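Local coordinates for protein probable manganase-dependent inorganic pyrophosphatase (Clostridium perfringens, PDB 3L2B) that probably hydrolyses inorganic pyrophosphate to phosphate, and whose regulatory region, the part crystallised, binds the inhibitor AMP and the activator diadenosine tetraphosphate, at residues 103-106 with 107-111; 201-205 with 206-210; 42-45 with 46-50. All coordinates share one frame; numbering follows the deposited sequence.

Interaction 1: residues 103-106 with 107-111; sequences KVVV and AAMQA
V106 and M109 meet where the chain leaves strand 104-106 through an inverse gamma turn centred on A107. The strand lies at one margin of the mixed sheet of the DRTGG domain. The turn brings A108 N back to V106 O at 3.1 Å. This bond is weak, with an N-H...O angle of 128°. The same carbonyl is approached by the thioether end of M109, whose CE lies 3.5 Å from V106 O. That methyl group also packs on V105, with M109 CE 4.3 Å from V105 CG1. M109 gets there because its chain turns about the CB-CG bond (chi2 94°), which brings SD and CE back towards the strand end. V106 CG1 stands anti to the backbone N (chi1 174°), beside the carbonyl carbon, which places it on the side of the turn. There V106 CG1 comes 4.3 Å from A108 CB.

The next shell holds both arms of the turn. Backbone bonds join V105 to I123 and I125, and A107 to I125, so the pairing with strand 123-126 runs past V106 into the turn. L114 and F117 cover M109, while A107 also touches L136 of helix 130-138. The second subunit closes another side: its F175 packs on V104 and V106, and A108 meets A108 of that subunit. V106 and A108 therefore also belong to the subunit interface. Inside the turn, M109 SD lies 4.1 Å from V106 O.

Interaction 2: residues 201-205 with 206-210; sequences TDDLV and EDVKV
This is a local contact at the start of a helix in the second CBS domain. L204 is the N-cap residue of helix 205-215, which follows the loop after strand 199-200. Its carbonyl begins the helical bonding. V208 N reaches L204 O at 3.1 Å, in the carbonyl plane, with an N-H...O angle of 149°. D207 N shares that oxygen, but weakly. The next bond, from K209 N to V205 O, is 2.9 Å long and nearly in line with the C=O bond.

L204 has an aliphatic side chain, which cannot accept a bond from the first helical N-H groups. Its own backbone N is met through water. One water accepts from L204 N at 2.9 Å and donates to D207 OD2. In a capping box the side chain at this third helical position would bind the N-cap N directly; here the water stands between them.

Side-chain contacts flank these bonds. D203 and V208 cross at about a right angle, and the aspartate's CB meets a valine methyl, with D203 CB 3.7 Å from V208 CG2. The polar end of D203 is held by S200, whose backbone N bonds OD2. V205 packs on L12, and its backbone pairs with L7. On the exposed side K209 runs extended beyond CG across V205. Its CE lies 4.1 Å from V205 CG1.

Interaction 3: residues 42-45 with 46-50; sequences PVAD and GNNHL
D45 and H49 are joined by two hydrogen bonds, one through the backbone and one through the aspartate side chain. D45 N donates to H49 O at 2.8 Å, in the carbonyl plane. In return H49 N donates to D45 OD1 at 2.9 Å, with an N-H...O angle of 156°, and it meets that oxygen from above the carboxylate plane. D45 OD1 takes a second, weak bond from N47 N, which makes an Asx turn. The carboxylate sits inside the loop because D45 CG lies between the backbone N and the carbonyl carbon, with chi1 at 71°. The last bond, N48 N to D45 O at 2.8 Å, closes a type I turn from D45 to N48; here the donor stands well above the carbonyl plane.

N48 takes a left-handed backbone conformation after the turn. This is the type I turn with G1 bulge of a 3:5 beta hairpin, and it connects strands 40-44 and 50-55 of the first CBS domain. Beyond it, A44 and L50 form an antiparallel non-hydrogen-bonded pair. N48 ND2 bonds weakly to V229 O of the second CBS domain.

The apolar contact lies further along the strands, beside P42. L50 CD1 packs 3.8 Å from P42 CB. The same methyl also lies 3.4 Å from the carbonyl oxygen V43 O. L50 also touches P221 and I223 of strand 219-223, and its side chain is about 8 Å from the bound diadenosine tetraphosphate.

The D45 and H49 side chains lie side by side and point the same way, carboxylate and ring planes 27° apart. D45 OD2 is 3.5 Å from H49 CB.

Overall arrangement
The three contacts share no strand or helix and do not touch. Interaction 1 is buried in the DRTGG domain and faces the second subunit; apolar side chains dominate it, with one weak backbone bond. Interactions 2 and 3 are partly buried and lie in the two CBS domains, with centres about 22 Å apart. Interaction 1 is on the other side of the chain's centre, about 55 Å from interaction 2 between centres. Each contact bends the chain differently: a gamma turn at 103-111, a helix start at 201-210, a hairpin at 42-50. D207 binds through water in interaction 2, whereas D45 bonds directly to the backbone in interaction 3.

Interaction 1: residues 103-106 with 107-111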
loop_
_atom_site.group_PDB
_atom_site.type_symbol
_atom_site.label_atom_id
_atom_site.label_comp_id
_atom_site.label_asym_id
_atom_site.label_seq_id
_atom_site.Cartn_x
_atom_site.Cartn_y
_atom_site.Cartn_z
ATOM N N LYS A 103 10.207 2.891 16.365
ATOM C CA LYS A 103 9.664 1.971 15.364
ATOM C C LYS A 103 8.305 1.433 15.783
ATOM O O LYS A 103 8.029 1.323 16.982
ATOM C CB LYS A 103 10.630 0.800 15.153
ATOM C CG LYS A 103 10.928 -0.079 16.414
ATOM C CD LYS A 103 11.781 -1.341 16.055
ATOM C CE LYS A 103 12.309 -2.129 17.296
ATOM N NZ LYS A 103 12.793 -1.241 18.417
ATOM N N VAL A 104 7.473 1.098 14.785
ATOM C CA VAL A 104 6.212 0.384 15.023
ATOM C C VAL A 104 6.502 -1.094 15.212
ATOM O O VAL A 104 7.251 -1.676 14.483
ATOM C CB VAL A 104 5.188 0.523 13.887
ATOM C CG1 VAL A 104 3.833 -0.082 14.328
ATOM C CG2 VAL A 104 5.019 1.976 13.487
ATOM N N VAL A 105 5.900 -1.667 16.228
ATOM C CA VAL A 105 6.151 -3.024 16.608
ATOM C C VAL A 105 4.881 -3.602 17.178
ATOM O O VAL A 105 4.190 -2.968 18.001
ATOM C CB VAL A 105 7.250 -3.130 17.686
ATOM C CG1 VAL A 105 7.328 -4.563 18.233
ATOM C CG2 VAL A 105 8.608 -2.754 17.124
ATOM N N VAL A 106 4.555 -4.796 16.734
ATOM C CA VAL A 106 3.440 -5.529 17.327
ATOM C C VAL A 106 3.961 -6.188 18.592
ATOM O O VAL A 106 4.949 -6.936 18.567
ATOM C CB VAL A 106 2.874 -6.585 16.367
ATOM C CG1 VAL A 106 1.806 -7.448 17.064
ATOM C CG2 VAL A 106 2.318 -5.899 15.115
ATOM N N ALA A 107 3.306 -5.879 19.698
ATOM C CA ALA A 107 3.652 -6.469 20.985
ATOM C C ALA A 107 2.901 -7.787 21.151
ATOM O O ALA A 107 1.847 -7.820 21.782
ATOM C CB ALA A 107 3.307 -5.536 22.109
ATOM N N ALA A 108 3.453 -8.847 20.566
ATOM C CA ALA A 108 2.856 -10.203 20.576
ATOM C C ALA A 108 3.397 -11.067 21.718
ATOM O O ALA A 108 2.757 -12.011 22.173
ATOM C CB ALA A 108 3.106 -10.919 19.219
ATOM N N MET A 109 4.575 -10.706 22.187
ATOM C CA MET A 109 5.333 -11.542 23.108
ATOM C C MET A 109 4.689 -11.570 24.516
ATOM O O MET A 109 3.592 -11.047 24.723
ATOM C CB MET A 109 6.793 -11.056 23.164
ATOM C CG MET A 109 7.373 -10.619 21.786
ATOM S SD MET A 109 7.194 -8.817 21.489
ATOM C CE MET A 109 7.807 -8.556 19.821
ATOM N N GLN A 110 5.371 -12.208 25.462
ATOM C CA GLN A 110 4.979 -12.187 26.882
ATOM C C GLN A 110 5.616 -10.978 27.561
ATOM O O GLN A 110 6.727 -10.576 27.216
ATOM C CB GLN A 110 5.419 -13.461 27.617
ATOM C CG GLN A 110 4.509 -14.658 27.409
ATOM C CD GLN A 110 4.805 -15.789 28.390
ATOM O OE1 GLN A 110 5.949 -15.985 28.808
ATOM N NE2 GLN A 110 3.770 -16.544 28.751
ATOM N N ALA A 111 4.921 -10.442 28.556
ATOM C CA ALA A 111 5.317 -9.180 29.223
ATOM C C ALA A 111 6.840 -9.019 29.453
ATOM O O ALA A 111 7.420 -7.966 29.189
ATOM C CB ALA A 111 4.562 -9.017 30.542
#

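Interaction 2: residues 201-205 with 206-210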
loop_
_atom_site.group_PDB
_atom_site.type_symbol
_atom_site.label_atom_id
_atom_site.label_comp_id
_atom_site.label_asym_id
_atom_site.label_seq_id
_atom_site.Cartn_x
_atom_site.Cartn_y
_atom_site.Cartn_z
ATOM N N THR A 201 0.348 30.937 -14.995
ATOM C CA THR A 201 -0.741 31.595 -15.730
ATOM C C THR A 201 -0.229 32.510 -16.843
ATOM O O THR A 201 -0.826 32.617 -17.917
ATOM C CB THR A 201 -1.611 32.466 -14.799
ATOM O OG1 THR A 201 -0.760 33.250 -13.970
ATOM C CG2 THR A 201 -2.534 31.631 -13.921
ATOM N N ASP A 202 0.874 33.200 -16.585
ATOM C CA ASP A 202 1.359 34.169 -17.573
ATOM C C ASP A 202 2.397 33.575 -18.522
ATOM O O ASP A 202 2.890 34.263 -19.410
ATOM C CB ASP A 202 1.811 35.495 -16.928
ATOM C CG ASP A 202 2.873 35.324 -15.879
ATOM O OD1 ASP A 202 3.231 34.172 -15.542
ATOM O OD2 ASP A 202 3.353 36.363 -15.373
ATOM N N ASP A 203 2.686 32.287 -18.371
ATOM C CA ASP A 203 3.520 31.584 -19.354
ATOM C C ASP A 203 2.797 31.582 -20.709
ATOM O O ASP A 203 1.578 31.477 -20.777
ATOM C CB ASP A 203 3.789 30.117 -18.955
ATOM C CG ASP A 203 4.774 29.969 -17.798
ATOM O OD1 ASP A 203 5.320 30.982 -17.321
ATOM O OD2 ASP A 203 5.000 28.811 -17.366
ATOM N N LEU A 204 3.562 31.666 -21.785
ATOM C CA LEU A 204 2.984 31.622 -23.130
ATOM C C LEU A 204 2.726 30.176 -23.547
ATOM O O LEU A 204 3.510 29.276 -23.250
ATOM C CB LEU A 204 3.874 32.372 -24.133
ATOM C CG LEU A 204 4.104 33.852 -23.748
ATOM C CD1 LEU A 204 5.113 34.524 -24.675
ATOM C CD2 LEU A 204 2.789 34.640 -23.725
ATOM N N VAL A 205 1.594 29.960 -24.202
ATOM C CA VAL A 205 1.165 28.612 -24.524
ATOM C C VAL A 205 2.188 27.973 -25.441
ATOM O O VAL A 205 2.512 26.799 -25.311
ATOM C CB VAL A 205 -0.236 28.574 -25.153
ATOM C CG1 VAL A 205 -0.464 27.253 -25.887
ATOM C CG2 VAL A 205 -1.274 28.787 -24.073
ATOM N N GLU A 206 2.701 28.791 -26.350
ATOM C CA GLU A 206 3.785 28.407 -27.269
ATOM C C GLU A 206 4.887 27.671 -26.511
ATOM O O GLU A 206 5.311 26.575 -26.885
ATOM C CB GLU A 206 4.390 29.660 -27.908
ATOM C CG GLU A 206 4.883 29.486 -29.322
ATOM C CD GLU A 206 5.601 30.737 -29.847
ATOM O OE1 GLU A 206 5.669 31.766 -29.118
ATOM O OE2 GLU A 206 6.096 30.685 -30.992
ATOM N N ASP A 207 5.350 28.303 -25.447
ATOM C CA ASP A 207 6.521 27.820 -24.692
ATOM C C ASP A 207 6.183 26.633 -23.779
ATOM O O ASP A 207 7.040 25.801 -23.469
ATOM C CB ASP A 207 7.138 28.954 -23.859
ATOM C CG ASP A 207 7.642 30.113 -24.721
ATOM O OD1 ASP A 207 7.765 29.943 -25.954
ATOM O OD2 ASP A 207 7.904 31.204 -24.163
ATOM N N VAL A 208 4.925 26.571 -23.355
ATOM C CA VAL A 208 4.431 25.466 -22.524
ATOM C C VAL A 208 4.239 24.207 -23.382
ATOM O O VAL A 208 4.305 23.101 -22.867
ATOM C CB VAL A 208 3.113 25.846 -21.762
ATOM C CG1 VAL A 208 2.417 24.623 -21.200
ATOM C CG2 VAL A 208 3.410 26.825 -20.640
ATOM N N LYS A 209 4.023 24.380 -24.690
ATOM C CA LYS A 209 3.938 23.234 -25.626
ATOM C C LYS A 209 5.279 22.487 -25.707
ATOM O O LYS A 209 5.316 21.256 -25.839
ATOM C CB LYS A 209 3.496 23.647 -27.047
ATOM C CG LYS A 209 2.032 24.098 -27.183
ATOM C CD LYS A 209 1.465 23.787 -28.575
ATOM C CE LYS A 209 0.231 24.642 -28.904
ATOM N NZ LYS A 209 -0.533 24.113 -30.081
ATOM N N VAL A 210 6.373 23.245 -25.614
ATOM C CA VAL A 210 7.730 22.683 -25.656
ATOM C C VAL A 210 7.958 21.889 -24.369
ATOM O O VAL A 210 8.217 20.677 -24.386
ATOM C CB VAL A 210 8.823 23.797 -25.800
ATOM C CG1 VAL A 210 10.231 23.203 -25.713
ATOM C CG2 VAL A 210 8.650 24.569 -27.111
HETATM O O HOH W 1 6.485 31.539 -21.641
#

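Interaction 3: residues 42-45 with 46-50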
loop_
_atom_site.group_PDB
_atom_site.type_symbol
_atom_site.label_atom_id
_atom_site.label_comp_id
_atom_site.label_asym_id
_atom_site.label_seq_id
_atom_site.Cartn_x
_atom_site.Cartn_y
_atom_site.Cartn_z
ATOM N N PRO A 42 -2.495 18.636 -6.447
ATOM C CA PRO A 42 -1.449 19.510 -5.904
ATOM C C PRO A 42 -1.503 19.681 -4.380
ATOM O O PRO A 42 -2.553 19.621 -3.748
ATOM C CB PRO A 42 -1.692 20.830 -6.634
ATOM C CG PRO A 42 -3.160 20.798 -6.989
ATOM C CD PRO A 42 -3.502 19.369 -7.235
ATOM N N VAL A 43 -0.331 19.846 -3.810
ATOM C CA VAL A 43 -0.184 20.099 -2.394
ATOM C C VAL A 43 0.349 21.528 -2.229
ATOM O O VAL A 43 1.306 21.928 -2.903
ATOM C CB VAL A 43 0.793 19.119 -1.751
ATOM C CG1 VAL A 43 0.848 19.335 -0.245
ATOM C CG2 VAL A 43 0.424 17.652 -2.118
ATOM N N ALA A 44 -0.295 22.286 -1.348
ATOM C CA ALA A 44 0.028 23.724 -1.151
ATOM C C ALA A 44 0.035 24.132 0.305
ATOM O O ALA A 44 -0.718 23.595 1.108
ATOM C CB ALA A 44 -0.966 24.604 -1.905
ATOM N N ASP A 45 0.878 25.114 0.619
ATOM C CA ASP A 45 0.978 25.654 1.980
ATOM C C ASP A 45 -0.192 26.556 2.330
ATOM O O ASP A 45 -1.146 26.703 1.574
ATOM C CB ASP A 45 2.330 26.357 2.241
ATOM C CG ASP A 45 2.485 27.685 1.513
ATOM O OD1 ASP A 45 1.505 28.294 1.045
ATOM O OD2 ASP A 45 3.644 28.107 1.394
ATOM N N GLY A 46 -0.097 27.173 3.499
ATOM C CA GLY A 46 -1.192 27.960 4.031
ATOM C C GLY A 46 -1.501 29.189 3.216
ATOM O O GLY A 46 -2.619 29.685 3.258
ATOM N N ASN A 47 -0.504 29.688 2.495
ATOM C CA ASN A 47 -0.678 30.860 1.619
ATOM C C ASN A 47 -1.005 30.422 0.204
ATOM O O ASN A 47 -1.019 31.222 -0.754
ATOM C CB ASN A 47 0.575 31.732 1.639
ATOM C CG ASN A 47 0.844 32.297 3.006
ATOM O OD1 ASN A 47 -0.083 32.696 3.709
ATOM N ND2 ASN A 47 2.104 32.285 3.419
ATOM N N ASN A 48 -1.261 29.123 0.105
ATOM C CA ASN A 48 -1.691 28.494 -1.123
ATOM C C ASN A 48 -0.576 28.585 -2.153
ATOM O O ASN A 48 -0.824 28.707 -3.333
ATOM C CB ASN A 48 -2.979 29.149 -1.622
ATOM C CG ASN A 48 -3.776 28.243 -2.511
ATOM O OD1 ASN A 48 -4.079 27.103 -2.150
ATOM N ND2 ASN A 48 -4.150 28.748 -3.687
ATOM N N HIS A 49 0.659 28.571 -1.671
ATOM C CA HIS A 49 1.825 28.378 -2.534
ATOM C C HIS A 49 2.025 26.856 -2.751
ATOM O O HIS A 49 1.682 26.048 -1.886
ATOM C CB HIS A 49 3.077 29.038 -1.930
ATOM C CG HIS A 49 3.048 30.544 -1.961
ATOM N ND1 HIS A 49 4.184 31.318 -1.848
ATOM C CD2 HIS A 49 2.017 31.414 -2.117
ATOM C CE1 HIS A 49 3.856 32.595 -1.946
ATOM N NE2 HIS A 49 2.548 32.681 -2.114
ATOM N N LEU A 50 2.576 26.487 -3.911
ATOM C CA LEU A 50 2.760 25.078 -4.296
ATOM C C LEU A 50 3.920 24.438 -3.536
ATOM O O LEU A 50 5.032 24.930 -3.527
ATOM C CB LEU A 50 2.959 24.930 -5.824
ATOM C CG LEU A 50 2.912 23.491 -6.426
ATOM C CD1 LEU A 50 1.566 22.779 -6.215
ATOM C CD2 LEU A 50 3.249 23.548 -7.908
#